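Uncharacterized protein (Bifidobacterium adolescentis ATCC 15703, PDB 3CPG) probably binds pyridoxal 5'-phosphate and takes part in keeping the level of this cofactor in balance. Local coordinates at residues A[128-142]-A[153-166]. Numbering follows the deposited sequence.
Sequences IGKVLPVVDTIESVD and RAVARGITVGVLLE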
# COMPACT_ATOMS: atom_id res chain seq x y z
N ILE A 128 1.29 13.71 9.90
CA ILE A 128 0.92 13.87 8.49
C ILE A 128 1.94 14.73 7.76
O ILE A 128 2.40 14.38 6.67
CB ILE A 128 -0.47 14.53 8.35
CG1 ILE A 128 -1.53 13.63 9.00
CG2 ILE A 128 -0.79 14.76 6.87
CD1 ILE A 128 -2.91 14.24 9.03
N GLY A 129 2.30 15.86 8.36
CA GLY A 129 3.26 16.75 7.75
C GLY A 129 4.61 16.10 7.51
O GLY A 129 5.36 16.52 6.64
N LYS A 130 4.92 15.05 8.27
CA LYS A 130 6.18 14.34 8.12
C LYS A 130 6.20 13.47 6.87
O LYS A 130 7.26 13.26 6.27
CB LYS A 130 6.44 13.45 9.34
CG LYS A 130 6.60 14.19 10.66
CD LYS A 130 7.89 14.98 10.71
CE LYS A 130 8.11 15.60 12.08
NZ LYS A 130 9.43 16.28 12.18
N VAL A 131 5.04 12.98 6.45
CA VAL A 131 5.00 12.10 5.29
C VAL A 131 4.57 12.74 3.97
O VAL A 131 4.88 12.20 2.91
CB VAL A 131 4.10 10.86 5.56
CG1 VAL A 131 4.60 10.14 6.81
CG2 VAL A 131 2.65 11.26 5.72
N LEU A 132 3.88 13.87 4.02
CA LEU A 132 3.44 14.52 2.79
C LEU A 132 4.57 14.87 1.81
O LEU A 132 4.37 14.89 0.60
CB LEU A 132 2.62 15.77 3.10
CG LEU A 132 1.25 15.50 3.71
CD1 LEU A 132 0.52 16.82 3.94
CD2 LEU A 132 0.44 14.60 2.78
N PRO A 133 5.78 15.18 2.33
CA PRO A 133 6.87 15.52 1.40
C PRO A 133 7.48 14.29 0.73
O PRO A 133 8.30 14.42 -0.18
CB PRO A 133 7.89 16.21 2.31
CG PRO A 133 7.06 16.75 3.43
CD PRO A 133 6.10 15.62 3.69
N VAL A 134 7.07 13.10 1.17
CA VAL A 134 7.64 11.87 0.64
C VAL A 134 6.69 10.86 -0.02
O VAL A 134 6.87 10.49 -1.17
CB VAL A 134 8.42 11.13 1.75
CG1 VAL A 134 8.97 9.81 1.23
CG2 VAL A 134 9.54 12.01 2.28
N VAL A 135 5.68 10.42 0.73
CA VAL A 135 4.75 9.43 0.21
C VAL A 135 3.71 9.98 -0.77
O VAL A 135 3.16 11.06 -0.56
CB VAL A 135 4.01 8.72 1.37
CG1 VAL A 135 5.01 8.20 2.39
CG2 VAL A 135 3.02 9.66 2.02
N ASP A 136 3.45 9.23 -1.84
CA ASP A 136 2.46 9.67 -2.81
C ASP A 136 1.08 9.11 -2.50
O ASP A 136 0.09 9.58 -3.03
CB ASP A 136 2.86 9.28 -4.24
CG ASP A 136 3.69 8.02 -4.31
OD1 ASP A 136 3.42 7.06 -3.57
OD2 ASP A 136 4.62 8.00 -5.14
N THR A 137 1.03 8.09 -1.65
CA THR A 137 -0.24 7.50 -1.27
C THR A 137 -0.25 7.06 0.19
O THR A 137 0.68 6.40 0.66
CB THR A 137 -0.59 6.26 -2.13
OG1 THR A 137 -0.66 6.63 -3.51
CG2 THR A 137 -1.95 5.70 -1.71
N ILE A 138 -1.31 7.43 0.90
CA ILE A 138 -1.49 7.03 2.30
C ILE A 138 -2.60 5.97 2.30
O ILE A 138 -3.78 6.29 2.14
CB ILE A 138 -1.92 8.23 3.18
CG1 ILE A 138 -0.82 9.29 3.19
CG2 ILE A 138 -2.22 7.75 4.60
CD1 ILE A 138 -1.21 10.60 3.87
N GLU A 139 -2.21 4.71 2.47
CA GLU A 139 -3.15 3.60 2.44
C GLU A 139 -3.98 3.37 3.69
O GLU A 139 -4.93 2.58 3.67
CB GLU A 139 -2.41 2.30 2.13
CG GLU A 139 -1.78 2.23 0.75
CD GLU A 139 -1.40 0.81 0.37
OE1 GLU A 139 -1.97 -0.13 0.95
OE2 GLU A 139 -0.54 0.64 -0.52
N SER A 140 -3.63 4.06 4.77
CA SER A 140 -4.30 3.85 6.05
C SER A 140 -5.36 4.86 6.48
O SER A 140 -5.57 5.06 7.68
CB SER A 140 -3.24 3.76 7.15
OG SER A 140 -2.46 4.95 7.13
N VAL A 141 -6.03 5.51 5.54
CA VAL A 141 -7.05 6.48 5.91
C VAL A 141 -8.30 5.70 6.32
O VAL A 141 -8.99 5.11 5.49
CB VAL A 141 -7.36 7.43 4.74
CG1 VAL A 141 -8.33 8.51 5.18
CG2 VAL A 141 -6.05 8.06 4.24
N ASP A 142 -8.59 5.70 7.62
CA ASP A 142 -9.71 4.94 8.17
C ASP A 142 -10.91 5.75 8.63
O ASP A 142 -11.84 5.20 9.23
CB ASP A 142 -9.20 4.08 9.33
CG ASP A 142 -8.66 4.92 10.48
OD1 ASP A 142 -8.12 6.01 10.23
OD2 ASP A 142 -8.77 4.48 11.65
N ARG A 153 -3.92 19.83 5.35
CA ARG A 153 -2.47 19.94 5.22
C ARG A 153 -1.98 19.86 3.78
O ARG A 153 -1.02 20.54 3.41
CB ARG A 153 -1.82 18.87 6.11
CG ARG A 153 -2.06 19.17 7.59
CD ARG A 153 -1.76 18.00 8.52
NE ARG A 153 -1.87 18.39 9.93
CZ ARG A 153 -3.01 18.63 10.57
NH1 ARG A 153 -4.18 18.52 9.95
NH2 ARG A 153 -2.98 19.00 11.85
N ALA A 154 -2.63 19.05 2.96
CA ALA A 154 -2.23 18.93 1.56
C ALA A 154 -2.56 20.24 0.84
O ALA A 154 -1.74 20.77 0.08
CB ALA A 154 -2.96 17.76 0.89
N VAL A 155 -3.76 20.77 1.08
CA VAL A 155 -4.17 22.01 0.45
C VAL A 155 -3.21 23.14 0.82
O VAL A 155 -2.78 23.90 -0.04
CB VAL A 155 -5.61 22.41 0.89
CG1 VAL A 155 -5.94 23.82 0.41
CG2 VAL A 155 -6.61 21.42 0.30
N ALA A 156 -2.88 23.23 2.11
CA ALA A 156 -1.97 24.26 2.58
C ALA A 156 -0.59 24.13 1.94
O ALA A 156 0.08 25.12 1.68
CB ALA A 156 -1.84 24.19 4.11
N ARG A 157 -0.18 22.89 1.67
CA ARG A 157 1.12 22.63 1.06
C ARG A 157 1.08 22.85 -0.45
O ARG A 157 2.13 22.96 -1.09
CB ARG A 157 1.57 21.20 1.37
CG ARG A 157 3.02 20.91 0.99
CD ARG A 157 3.43 19.50 1.38
NE ARG A 157 4.81 19.22 1.02
CZ ARG A 157 5.87 19.77 1.60
NH1 ARG A 157 5.72 20.64 2.59
NH2 ARG A 157 7.09 19.47 1.17
N GLY A 158 -0.12 22.91 -1.00
CA GLY A 158 -0.29 23.13 -2.43
C GLY A 158 -0.15 21.87 -3.27
O GLY A 158 0.16 21.94 -4.46
N ILE A 159 -0.40 20.71 -2.66
CA ILE A 159 -0.29 19.45 -3.37
C ILE A 159 -1.52 18.57 -3.21
O ILE A 159 -2.47 18.91 -2.51
CB ILE A 159 0.91 18.63 -2.84
CG1 ILE A 159 0.65 18.24 -1.38
CG2 ILE A 159 2.19 19.43 -2.97
CD1 ILE A 159 1.63 17.22 -0.81
N THR A 160 -1.49 17.43 -3.90
CA THR A 160 -2.56 16.44 -3.82
C THR A 160 -1.88 15.13 -3.46
O THR A 160 -0.88 14.76 -4.07
CB THR A 160 -3.29 16.24 -5.17
OG1 THR A 160 -3.98 17.43 -5.53
CG2 THR A 160 -4.30 15.09 -5.06
N VAL A 161 -2.39 14.44 -2.44
CA VAL A 161 -1.80 13.17 -2.04
C VAL A 161 -2.83 12.07 -2.27
O VAL A 161 -4.03 12.28 -2.10
CB VAL A 161 -1.37 13.19 -0.54
CG1 VAL A 161 -2.58 13.37 0.36
CG2 VAL A 161 -0.61 11.91 -0.20
N GLY A 162 -2.36 10.90 -2.69
CA GLY A 162 -3.27 9.80 -2.91
C GLY A 162 -3.66 9.16 -1.59
O GLY A 162 -2.89 9.21 -0.63
N VAL A 163 -4.85 8.59 -1.53
CA VAL A 163 -5.29 7.92 -0.31
C VAL A 163 -6.11 6.69 -0.64
O VAL A 163 -6.78 6.63 -1.67
CB VAL A 163 -6.18 8.83 0.59
CG1 VAL A 163 -5.41 10.06 1.04
CG2 VAL A 163 -7.44 9.23 -0.17
N LEU A 164 -6.03 5.69 0.23
CA LEU A 164 -6.83 4.49 0.09
C LEU A 164 -7.67 4.48 1.36
O LEU A 164 -7.17 4.83 2.43
CB LEU A 164 -5.98 3.21 0.03
CG LEU A 164 -4.97 3.03 -1.10
CD1 LEU A 164 -4.51 1.57 -1.13
CD2 LEU A 164 -5.61 3.40 -2.44
N LEU A 165 -8.94 4.12 1.24
CA LEU A 165 -9.80 4.05 2.41
C LEU A 165 -9.55 2.68 3.02
O LEU A 165 -9.77 1.64 2.37
CB LEU A 165 -11.28 4.19 2.01
CG LEU A 165 -12.31 3.85 3.10
CD1 LEU A 165 -12.09 4.73 4.33
CD2 LEU A 165 -13.71 4.05 2.53
N GLU A 166 -9.07 2.68 4.25
CA GLU A 166 -8.77 1.45 4.97
C GLU A 166 -10.04 0.96 5.64
O GLU A 166 -10.63 1.67 6.46
CB GLU A 166 -7.71 1.73 6.04
CG GLU A 166 -7.27 0.52 6.83
CD GLU A 166 -6.35 0.91 7.97
OE1 GLU A 166 -6.82 1.55 8.93
OE2 GLU A 166 -5.15 0.60 7.90
O HOH W 1 0.89 16.87 10.74
O HOH W 2 4.87 17.33 -0.99
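Ile138 and Gly162 join the parallel strands 137-141 and 161-166 of a beta-alpha-beta unit in a TIM barrel whose helix 144-157 makes the crossover. Ile138 N gives a hydrogen bond to Gly162 O (2.8 Å), and Ile138 O receives one from Leu164 N. Gly162 suits its place because any CB there would run into Thr137 OG1 and Asp136 O. Past Ile138 a beta bulge shifts the register by one: Val141 N reaches Leu164 O only weakly, but Glu166 N meets Val141 O at 2.7 Å.

Glu139 lies alongside Leu164, both pointing the same way. Its CB rests 3.9 Å from Leu164 CD1, and its CG closer, at 3.4 Å. Glu139 CD follows, 3.5 Å from Leu164 CD1, which OE1 still touches (3.7 Å) while hydrogen-bonding Ser243 OG; OE2 hydrogen-bonds His118 ND1, giving each oxygen of a buried acid a partner. CG stands anti to the carbonyl carbon (chi1 -65°), which lays the chain against the leucine. With an alanine here, Ser243 and His118 would probably lose their carboxylate partner and one flank of Leu164 its cover.

On the helix side Val141 CG2 packs 3.7 Å from Val163 CB, two beta-branched valines in close contact, and Val141 also touches Ala147 of helix 144-157. Nearer the N-terminal ends of the two segments, the forked end of Leu132 lets CD1 touch Arg153 CB and CD2 Val161 CB at once. At the outer end Pro133 CG sits over one face of the Arg157 guanidinium, while water 2, in plane at its edge, lies 2.8 Å from Arg157 NE and links it to Leu132 O.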